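Long-range contacts in nucleoside phosphorylase, putative (Trypanosoma brucei, PDB 3BJE), which works as a homodimeric uridine phosphorylase, using phosphate to split uridine into uracil and ribose 1-phosphate: residues D171-L175 with I204-T208; E197-L201 with E273-L277; Y207-A211 with S296-Y300. All blocks are in the same frame, centred on the assembly; numbering follows the deposited sequence.

Contact 1 (D171-L175 with I204-T208); sequences DNTSL and IDIYT
Ser174 lies over one face of the Tyr207 ring, CB 3.6 Å from the centroid in a CH-pi contact set toward the rim, while Asp171 OD2 sits at the ring's edge, in its plane. Tyr207 OH donates to the syn lone pair of Asp171 OD2 (2.5 Å), the carboxylate standing nearly upright to the ring (planes 79° apart). On its anti side the same oxygen takes Thr173 N at 3.1 Å, closing an Asx turn; two donors therefore grip OD2. Ser174 OG adds a weak bond to Tyr207 OH (3.0 Å). With CG tucked between the backbone N and carbonyl carbon (chi1 64°), the tyrosine ring reaches across to the 171-175 loop. Beside it, Leu175 CD2 packs on Asp205 O (3.7 Å), and one water donates to both Asp171 O and Asp205 O. The Asp205 carboxylate turns to Arg192 in a salt bridge. Tyr207 begins strand 207-210, bonded through Gly169 to strand 161-169. Helix 97-112 backs Asp171 and Thr173, helix 295-305 touches Ser174 and Tyr207, and Ser248 of the second subunit binds Asn172 and Thr173, placing this buried contact at the dimer interface.

Contact 2 (E197-L201 with E273-L277); sequences EQTGL and ELGSL
Glu273 reaches from helix 270-276 to the backbone of Gly200, and the bond from Gly200 N to Glu273 OE1 is the direct hydrogen bond of the contact: 2.7 Å long and nearly straight (176°). The amide meets the oxygen on its syn side but 34° out of the carboxylate plane. Extended beyond CG (chi2 179°), the glutamate lies beside Thr199, whose CB comes within 3.4 Å of the same OE1.

Further polar bonds fix each side separately. Thr199 OG1 accepts from Leu201 N at 3.0 Å in an ST turn and is also bonded to Val195 O, one turn back in helix 186-198, so the hydroxyl ties the helix end to the bend after it. In the other segment Ser276 OG donates to Glu273 O (2.7 Å) on a lone pair in the carbonyl plane, joining Ser276 N on that oxygen. At the exposed margin a water donates to Gln198 OE1 and to Ser276 OG, bridging the two helix ends.

Van der Waals packing completes the contact. Leu277 forks against two neighbours: CD1 meets Thr199 CG2 at 3.8 Å, the two side chains crossing at about a right angle, while CD2 lies 3.6 Å from Gln198 OE1, with that side chain running past in the opposite direction. More loosely, Leu201 CD1 approaches Leu274 CD2 (4.3 Å). Leu277 also rests on Ile194 and Val195.

Away from the calcium and ribose 1-phosphate sites, this is structural packing of two helix C-terminal ends: a glutamate from the last turn of helix 270-276 holds a main-chain N-H in the ST turn that follows helix 186-198, within the phosphorylase superfamily fold.

Contact 3 (Y207-A211 with S296-Y300); sequences YTSMA and SAICY
Met210 O and Cys299 O face a shared water, which donates to each carbonyl at 2.8 Å and so bridges the end of strand 207-210 to helix 295-305. Direct contact lies in the packing alongside. Ser209 points its side chain at the helix; its OG, turned anti to the backbone N (chi1 -166°), lies 3.1 Å from Tyr300 N, at too poor an angle for a hydrogen bond; that N-H is used by Ser296 O, 2.9 Å from Tyr300 N. Cys299 CB comes up beside Ser209, 3.7 Å from its CB, and Cys299 SG lies against Ala211, 4.2 Å from Ala211 CB.

At the other end two tyrosines form an offset edge-to-face pair: the edge of Tyr207 is turned toward the face of Tyr300, with centroids 5.7 Å apart and planes at 74°. Tyr207 CE1 also touches Tyr300 CB (4.1 Å), and Thr208 O lies at the edge of the Tyr300 ring, near its plane. Tyr300 OH is bonded to Tyr177 O, which pins the far end of that ring. Ser296 OG, close to the Tyr207 hydroxyl, has its bond to Asp171 OD1.

The axes of the short strand and helix segments pass 7.0 Å apart at 63°. This is helix-on-strand packing within the alpha/beta fold of the phosphorylase superfamily. Helix 295-305 follows directly on Glu292, Met293 and Glu294 of the ribose 1-phosphate pocket, and the contact packs its first turns on strand 207-210.

From the N terminus, contact 1 closes a loop from the 171-175 segment, just beyond strand 161-169, around helix 186-198 to the start of strand 207-210. Contact 2 leaves from within that loop, at 197-201, and runs on to the end of helix 270-276, so the two cross. Contact 3 starts where contact 1 ends, sharing Tyr207 and Thr208, and closes a longer span to helix 295-305; it crosses contact 2 as well. In space contacts 1 and 3 join through Asp171 and Ser296, whereas contact 2 meets contact 1 by packing of Leu201 on Ile206. Strand 207-210 thus joins the dimer-interface loop to helix 295-305, while contact 2 ties the end of helix 186-198 to helix 270-276.

Contact 1 (D171-L175 with I204-T208)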
loop_
_atom_site.group_PDB
_atom_site.type_symbol
_atom_site.label_atom_id
_atom_site.label_comp_id
_atom_site.label_asym_id
_atom_site.label_seq_id
_atom_site.Cartn_x
_atom_site.Cartn_y
_atom_site.Cartn_z
ATOM N N ASP A 171 0.546 1.728 -11.025
ATOM C CA ASP A 171 1.471 1.758 -9.920
ATOM C C ASP A 171 2.892 1.586 -10.464
ATOM O O ASP A 171 3.084 1.431 -11.681
ATOM C CB ASP A 171 1.145 0.596 -9.001
ATOM C CG ASP A 171 1.323 -0.739 -9.703
ATOM O OD1 ASP A 171 0.522 -1.078 -10.617
ATOM O OD2 ASP A 171 2.320 -1.438 -9.377
ATOM N N ASN A 172 3.895 1.574 -9.572
ATOM C CA ASN A 172 5.284 1.332 -9.989
ATOM C C ASN A 172 5.987 0.185 -9.275
ATOM O O ASN A 172 7.178 -0.012 -9.429
ATOM C CB ASN A 172 6.147 2.606 -9.943
ATOM C CG ASN A 172 6.789 2.879 -8.589
ATOM O OD1 ASN A 172 6.358 2.340 -7.570
ATOM N ND2 ASN A 172 7.817 3.765 -8.575
ATOM N N THR A 173 5.234 -0.638 -8.560
ATOM C CA THR A 173 5.865 -1.632 -7.708
ATOM C C THR A 173 6.698 -2.599 -8.548
ATOM O O THR A 173 7.862 -2.886 -8.233
ATOM C CB THR A 173 4.809 -2.333 -6.847
ATOM O OG1 THR A 173 4.358 -1.393 -5.860
ATOM C CG2 THR A 173 5.381 -3.595 -6.153
ATOM N N SER A 174 6.117 -3.082 -9.645
ATOM C CA SER A 174 6.833 -4.010 -10.519
ATOM C C SER A 174 7.969 -3.366 -11.306
ATOM O O SER A 174 8.797 -4.071 -11.862
ATOM C CB SER A 174 5.867 -4.739 -11.462
ATOM O OG SER A 174 4.832 -5.384 -10.707
ATOM N N LEU A 175 8.053 -2.035 -11.350
ATOM C CA LEU A 175 9.222 -1.416 -11.970
ATOM C C LEU A 175 10.534 -1.759 -11.265
ATOM O O LEU A 175 11.588 -1.613 -11.859
ATOM C CB LEU A 175 9.071 0.108 -12.085
ATOM C CG LEU A 175 7.982 0.693 -12.972
ATOM C CD1 LEU A 175 8.253 2.195 -13.181
ATOM C CD2 LEU A 175 7.842 -0.003 -14.309
ATOM N N ILE A 204 3.320 8.526 -17.462
ATOM C CA ILE A 204 3.725 7.506 -16.484
ATOM C C ILE A 204 4.341 6.314 -17.202
ATOM O O ILE A 204 3.828 5.866 -18.209
ATOM C CB ILE A 204 2.502 7.011 -15.670
ATOM C CG1 ILE A 204 1.776 8.199 -15.019
ATOM C CG2 ILE A 204 2.898 5.963 -14.615
ATOM C CD1 ILE A 204 2.580 8.865 -13.877
ATOM N N ASP A 205 5.424 5.769 -16.656
ATOM C CA ASP A 205 6.049 4.550 -17.202
ATOM C C ASP A 205 5.227 3.332 -16.737
ATOM O O ASP A 205 5.671 2.523 -15.920
ATOM C CB ASP A 205 7.520 4.441 -16.769
ATOM C CG ASP A 205 8.245 3.284 -17.417
ATOM O OD1 ASP A 205 7.724 2.661 -18.365
ATOM O OD2 ASP A 205 9.371 2.991 -16.981
ATOM N N ILE A 206 4.009 3.215 -17.258
ATOM C CA ILE A 206 3.121 2.099 -16.909
ATOM C C ILE A 206 3.690 0.752 -17.347
ATOM O O ILE A 206 4.516 0.674 -18.266
ATOM C CB ILE A 206 1.708 2.276 -17.490
ATOM C CG1 ILE A 206 1.754 2.341 -19.022
ATOM C CG2 ILE A 206 1.080 3.543 -16.947
ATOM C CD1 ILE A 206 0.412 2.136 -19.685
ATOM N N TYR A 207 3.271 -0.305 -16.666
ATOM C CA TYR A 207 3.587 -1.639 -17.102
ATOM C C TYR A 207 2.307 -2.438 -17.344
ATOM O O TYR A 207 1.206 -1.928 -17.149
ATOM C CB TYR A 207 4.503 -2.342 -16.125
ATOM C CG TYR A 207 3.964 -2.614 -14.745
ATOM C CD1 TYR A 207 3.455 -3.866 -14.411
ATOM C CD2 TYR A 207 4.001 -1.637 -13.757
ATOM C CE1 TYR A 207 2.972 -4.127 -13.139
ATOM C CE2 TYR A 207 3.522 -1.887 -12.473
ATOM C CZ TYR A 207 3.015 -3.148 -12.171
ATOM O OH TYR A 207 2.590 -3.456 -10.891
ATOM N N THR A 208 2.464 -3.666 -17.845
ATOM C CA THR A 208 1.340 -4.545 -18.089
ATOM C C THR A 208 1.618 -5.931 -17.538
ATOM O O THR A 208 2.767 -6.290 -17.257
ATOM C CB THR A 208 1.049 -4.661 -19.598
ATOM O OG1 THR A 208 2.211 -5.145 -20.270
ATOM C CG2 THR A 208 0.639 -3.288 -20.217
HETATM O O HOH W 1 4.864 2.819 -13.254
#

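Contact 2 (E197-L201 with E273-L277)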
loop_
_atom_site.group_PDB
_atom_site.type_symbol
_atom_site.label_atom_id
_atom_site.label_comp_id
_atom_site.label_asym_id
_atom_site.label_seq_id
_atom_site.Cartn_x
_atom_site.Cartn_y
_atom_site.Cartn_z
ATOM N N GLU A 197 -0.696 6.338 -25.711
ATOM C CA GLU A 197 -1.001 7.291 -26.780
ATOM C C GLU A 197 -2.312 8.018 -26.558
ATOM O O GLU A 197 -2.447 9.186 -26.921
ATOM C CB GLU A 197 -0.997 6.594 -28.150
ATOM C CG GLU A 197 0.420 6.205 -28.570
ATOM C CD GLU A 197 0.515 5.466 -29.906
ATOM O OE1 GLU A 197 -0.524 5.146 -30.524
ATOM O OE2 GLU A 197 1.662 5.196 -30.330
ATOM N N GLN A 198 -3.248 7.331 -25.912
ATOM C CA GLN A 198 -4.634 7.776 -25.818
ATOM C C GLN A 198 -5.121 8.100 -24.404
ATOM O O GLN A 198 -6.329 8.242 -24.199
ATOM C CB GLN A 198 -5.550 6.718 -26.427
ATOM C CG GLN A 198 -5.308 6.499 -27.920
ATOM C CD GLN A 198 -6.204 5.440 -28.511
ATOM O OE1 GLN A 198 -7.269 5.137 -27.963
ATOM N NE2 GLN A 198 -5.776 4.858 -29.635
ATOM N N THR A 199 -4.216 8.214 -23.433
ATOM C CA THR A 199 -4.618 8.659 -22.108
ATOM C C THR A 199 -3.526 9.499 -21.468
ATOM O O THR A 199 -2.388 9.516 -21.917
ATOM C CB THR A 199 -4.900 7.485 -21.132
ATOM O OG1 THR A 199 -3.671 6.943 -20.629
ATOM C CG2 THR A 199 -5.701 6.362 -21.783
ATOM N N GLY A 200 -3.879 10.165 -20.373
ATOM C CA GLY A 200 -2.914 10.917 -19.582
ATOM C C GLY A 200 -1.836 10.081 -18.930
ATOM O O GLY A 200 -0.871 10.629 -18.387
ATOM N N LEU A 201 -1.984 8.751 -18.976
ATOM C CA LEU A 201 -0.883 7.865 -18.558
ATOM C C LEU A 201 0.313 7.969 -19.514
ATOM O O LEU A 201 1.344 7.371 -19.256
ATOM C CB LEU A 201 -1.349 6.422 -18.420
ATOM C CG LEU A 201 -2.394 6.256 -17.299
ATOM C CD1 LEU A 201 -3.152 4.946 -17.450
ATOM C CD2 LEU A 201 -1.782 6.342 -15.874
ATOM N N GLU A 273 -11.173 8.480 -19.845
ATOM C CA GLU A 273 -10.098 8.098 -20.760
ATOM C C GLU A 273 -9.981 6.573 -20.864
ATOM O O GLU A 273 -10.046 5.997 -21.969
ATOM C CB GLU A 273 -8.769 8.715 -20.350
ATOM C CG GLU A 273 -8.737 10.214 -20.446
ATOM C CD GLU A 273 -7.401 10.810 -20.006
ATOM O OE1 GLU A 273 -6.518 10.029 -19.655
ATOM O OE2 GLU A 273 -7.245 12.055 -20.024
ATOM N N LEU A 274 -9.831 5.916 -19.719
ATOM C CA LEU A 274 -9.733 4.450 -19.718
ATOM C C LEU A 274 -10.965 3.799 -20.322
ATOM O O LEU A 274 -10.865 2.790 -21.019
ATOM C CB LEU A 274 -9.532 3.902 -18.309
ATOM C CG LEU A 274 -8.165 4.181 -17.703
ATOM C CD1 LEU A 274 -8.128 3.695 -16.249
ATOM C CD2 LEU A 274 -7.033 3.538 -18.502
ATOM N N GLY A 275 -12.136 4.356 -20.023
ATOM C CA GLY A 275 -13.390 3.838 -20.549
ATOM C C GLY A 275 -13.534 3.933 -22.053
ATOM O O GLY A 275 -14.378 3.213 -22.640
ATOM N N SER A 276 -12.757 4.819 -22.692
ATOM C CA SER A 276 -12.880 5.053 -24.151
ATOM C C SER A 276 -12.066 4.036 -24.955
ATOM O O SER A 276 -12.240 3.923 -26.176
ATOM C CB SER A 276 -12.415 6.459 -24.507
ATOM O OG SER A 276 -11.008 6.584 -24.405
ATOM N N LEU A 277 -11.185 3.305 -24.273
ATOM C CA LEU A 277 -10.211 2.456 -24.946
ATOM C C LEU A 277 -10.819 1.148 -25.442
ATOM O O LEU A 277 -11.694 0.552 -24.795
ATOM C CB LEU A 277 -8.997 2.155 -24.051
ATOM C CG LEU A 277 -8.283 3.347 -23.408
ATOM C CD1 LEU A 277 -7.094 2.893 -22.644
ATOM C CD2 LEU A 277 -7.856 4.348 -24.484
HETATM O O HOH W 2 -9.521 6.732 -26.980
#

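Contact 3 (Y207-A211 with S296-Y300)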
loop_
_atom_site.group_PDB
_atom_site.type_symbol
_atom_site.label_atom_id
_atom_site.label_comp_id
_atom_site.label_asym_id
_atom_site.label_seq_id
_atom_site.Cartn_x
_atom_site.Cartn_y
_atom_site.Cartn_z
ATOM N N TYR A 207 3.271 -0.305 -16.666
ATOM C CA TYR A 207 3.587 -1.639 -17.102
ATOM C C TYR A 207 2.307 -2.438 -17.344
ATOM O O TYR A 207 1.206 -1.928 -17.149
ATOM C CB TYR A 207 4.503 -2.342 -16.125
ATOM C CG TYR A 207 3.964 -2.614 -14.745
ATOM C CD1 TYR A 207 3.455 -3.866 -14.411
ATOM C CD2 TYR A 207 4.001 -1.637 -13.757
ATOM C CE1 TYR A 207 2.972 -4.127 -13.139
ATOM C CE2 TYR A 207 3.522 -1.887 -12.473
ATOM C CZ TYR A 207 3.015 -3.148 -12.171
ATOM O OH TYR A 207 2.590 -3.456 -10.891
ATOM N N THR A 208 2.464 -3.666 -17.845
ATOM C CA THR A 208 1.340 -4.545 -18.089
ATOM C C THR A 208 1.618 -5.931 -17.538
ATOM O O THR A 208 2.767 -6.290 -17.257
ATOM C CB THR A 208 1.049 -4.661 -19.598
ATOM O OG1 THR A 208 2.211 -5.145 -20.270
ATOM C CG2 THR A 208 0.639 -3.288 -20.217
ATOM N N SER A 209 0.559 -6.711 -17.418
ATOM C CA SER A 209 0.668 -8.148 -17.139
ATOM C C SER A 209 -0.604 -8.862 -17.611
ATOM O O SER A 209 -1.428 -8.302 -18.349
ATOM C CB SER A 209 0.926 -8.389 -15.645
ATOM O OG SER A 209 1.348 -9.725 -15.382
ATOM N N MET A 210 -0.744 -10.115 -17.200
ATOM C CA MET A 210 -1.904 -10.901 -17.580
ATOM C C MET A 210 -2.097 -11.984 -16.529
ATOM O O MET A 210 -1.125 -12.567 -16.046
ATOM C CB MET A 210 -1.686 -11.537 -18.952
ATOM C CG MET A 210 -2.949 -12.139 -19.566
ATOM S SD MET A 210 -2.675 -13.029 -21.125
ATOM C CE MET A 210 -1.595 -14.336 -20.585
ATOM N N ALA A 211 -3.349 -12.242 -16.181
ATOM C CA ALA A 211 -3.706 -13.418 -15.384
ATOM C C ALA A 211 -3.385 -14.667 -16.190
ATOM O O ALA A 211 -3.469 -14.668 -17.428
ATOM C CB ALA A 211 -5.191 -13.390 -15.032
ATOM N N SER A 296 -2.397 -5.728 -10.818
ATOM C CA SER A 296 -1.229 -5.651 -11.688
ATOM C C SER A 296 -0.031 -6.390 -11.084
ATOM O O SER A 296 0.586 -7.220 -11.764
ATOM C CB SER A 296 -0.839 -4.194 -11.934
ATOM O OG SER A 296 -0.609 -3.526 -10.704
ATOM N N ALA A 297 0.293 -6.115 -9.813
ATOM C CA ALA A 297 1.467 -6.735 -9.155
ATOM C C ALA A 297 1.226 -8.218 -8.860
ATOM O O ALA A 297 2.143 -9.036 -8.914
ATOM C CB ALA A 297 1.838 -6.004 -7.852
ATOM N N ILE A 298 0.004 -8.579 -8.510
ATOM C CA ILE A 298 -0.305 -9.993 -8.333
ATOM C C ILE A 298 0.024 -10.741 -9.595
ATOM O O ILE A 298 0.657 -11.794 -9.563
ATOM C CB ILE A 298 -1.800 -10.205 -8.014
ATOM C CG1 ILE A 298 -2.098 -9.718 -6.613
ATOM C CG2 ILE A 298 -2.208 -11.679 -8.166
ATOM C CD1 ILE A 298 -3.601 -9.661 -6.312
ATOM N N CYS A 299 -0.473 -10.239 -10.729
ATOM C CA CYS A 299 -0.228 -10.900 -12.003
ATOM C C CYS A 299 1.263 -10.918 -12.383
ATOM O O CYS A 299 1.812 -11.941 -12.802
ATOM C CB CYS A 299 -1.052 -10.237 -13.099
ATOM S SG CYS A 299 -2.825 -10.575 -12.940
ATOM N N TYR A 300 1.899 -9.765 -12.283
ATOM C CA TYR A 300 3.294 -9.636 -12.707
ATOM C C TYR A 300 4.260 -10.453 -11.859
ATOM O O TYR A 300 5.098 -11.195 -12.385
ATOM C CB TYR A 300 3.721 -8.168 -12.701
ATOM C CG TYR A 300 5.109 -7.966 -13.268
ATOM C CD1 TYR A 300 5.310 -7.678 -14.611
ATOM C CD2 TYR A 300 6.227 -8.096 -12.459
ATOM C CE1 TYR A 300 6.592 -7.525 -15.124
ATOM C CE2 TYR A 300 7.515 -7.936 -12.953
ATOM C CZ TYR A 300 7.692 -7.663 -14.297
ATOM O OH TYR A 300 8.955 -7.507 -14.812
HETATM O O HOH W 3 -0.095 -13.786 -13.719
#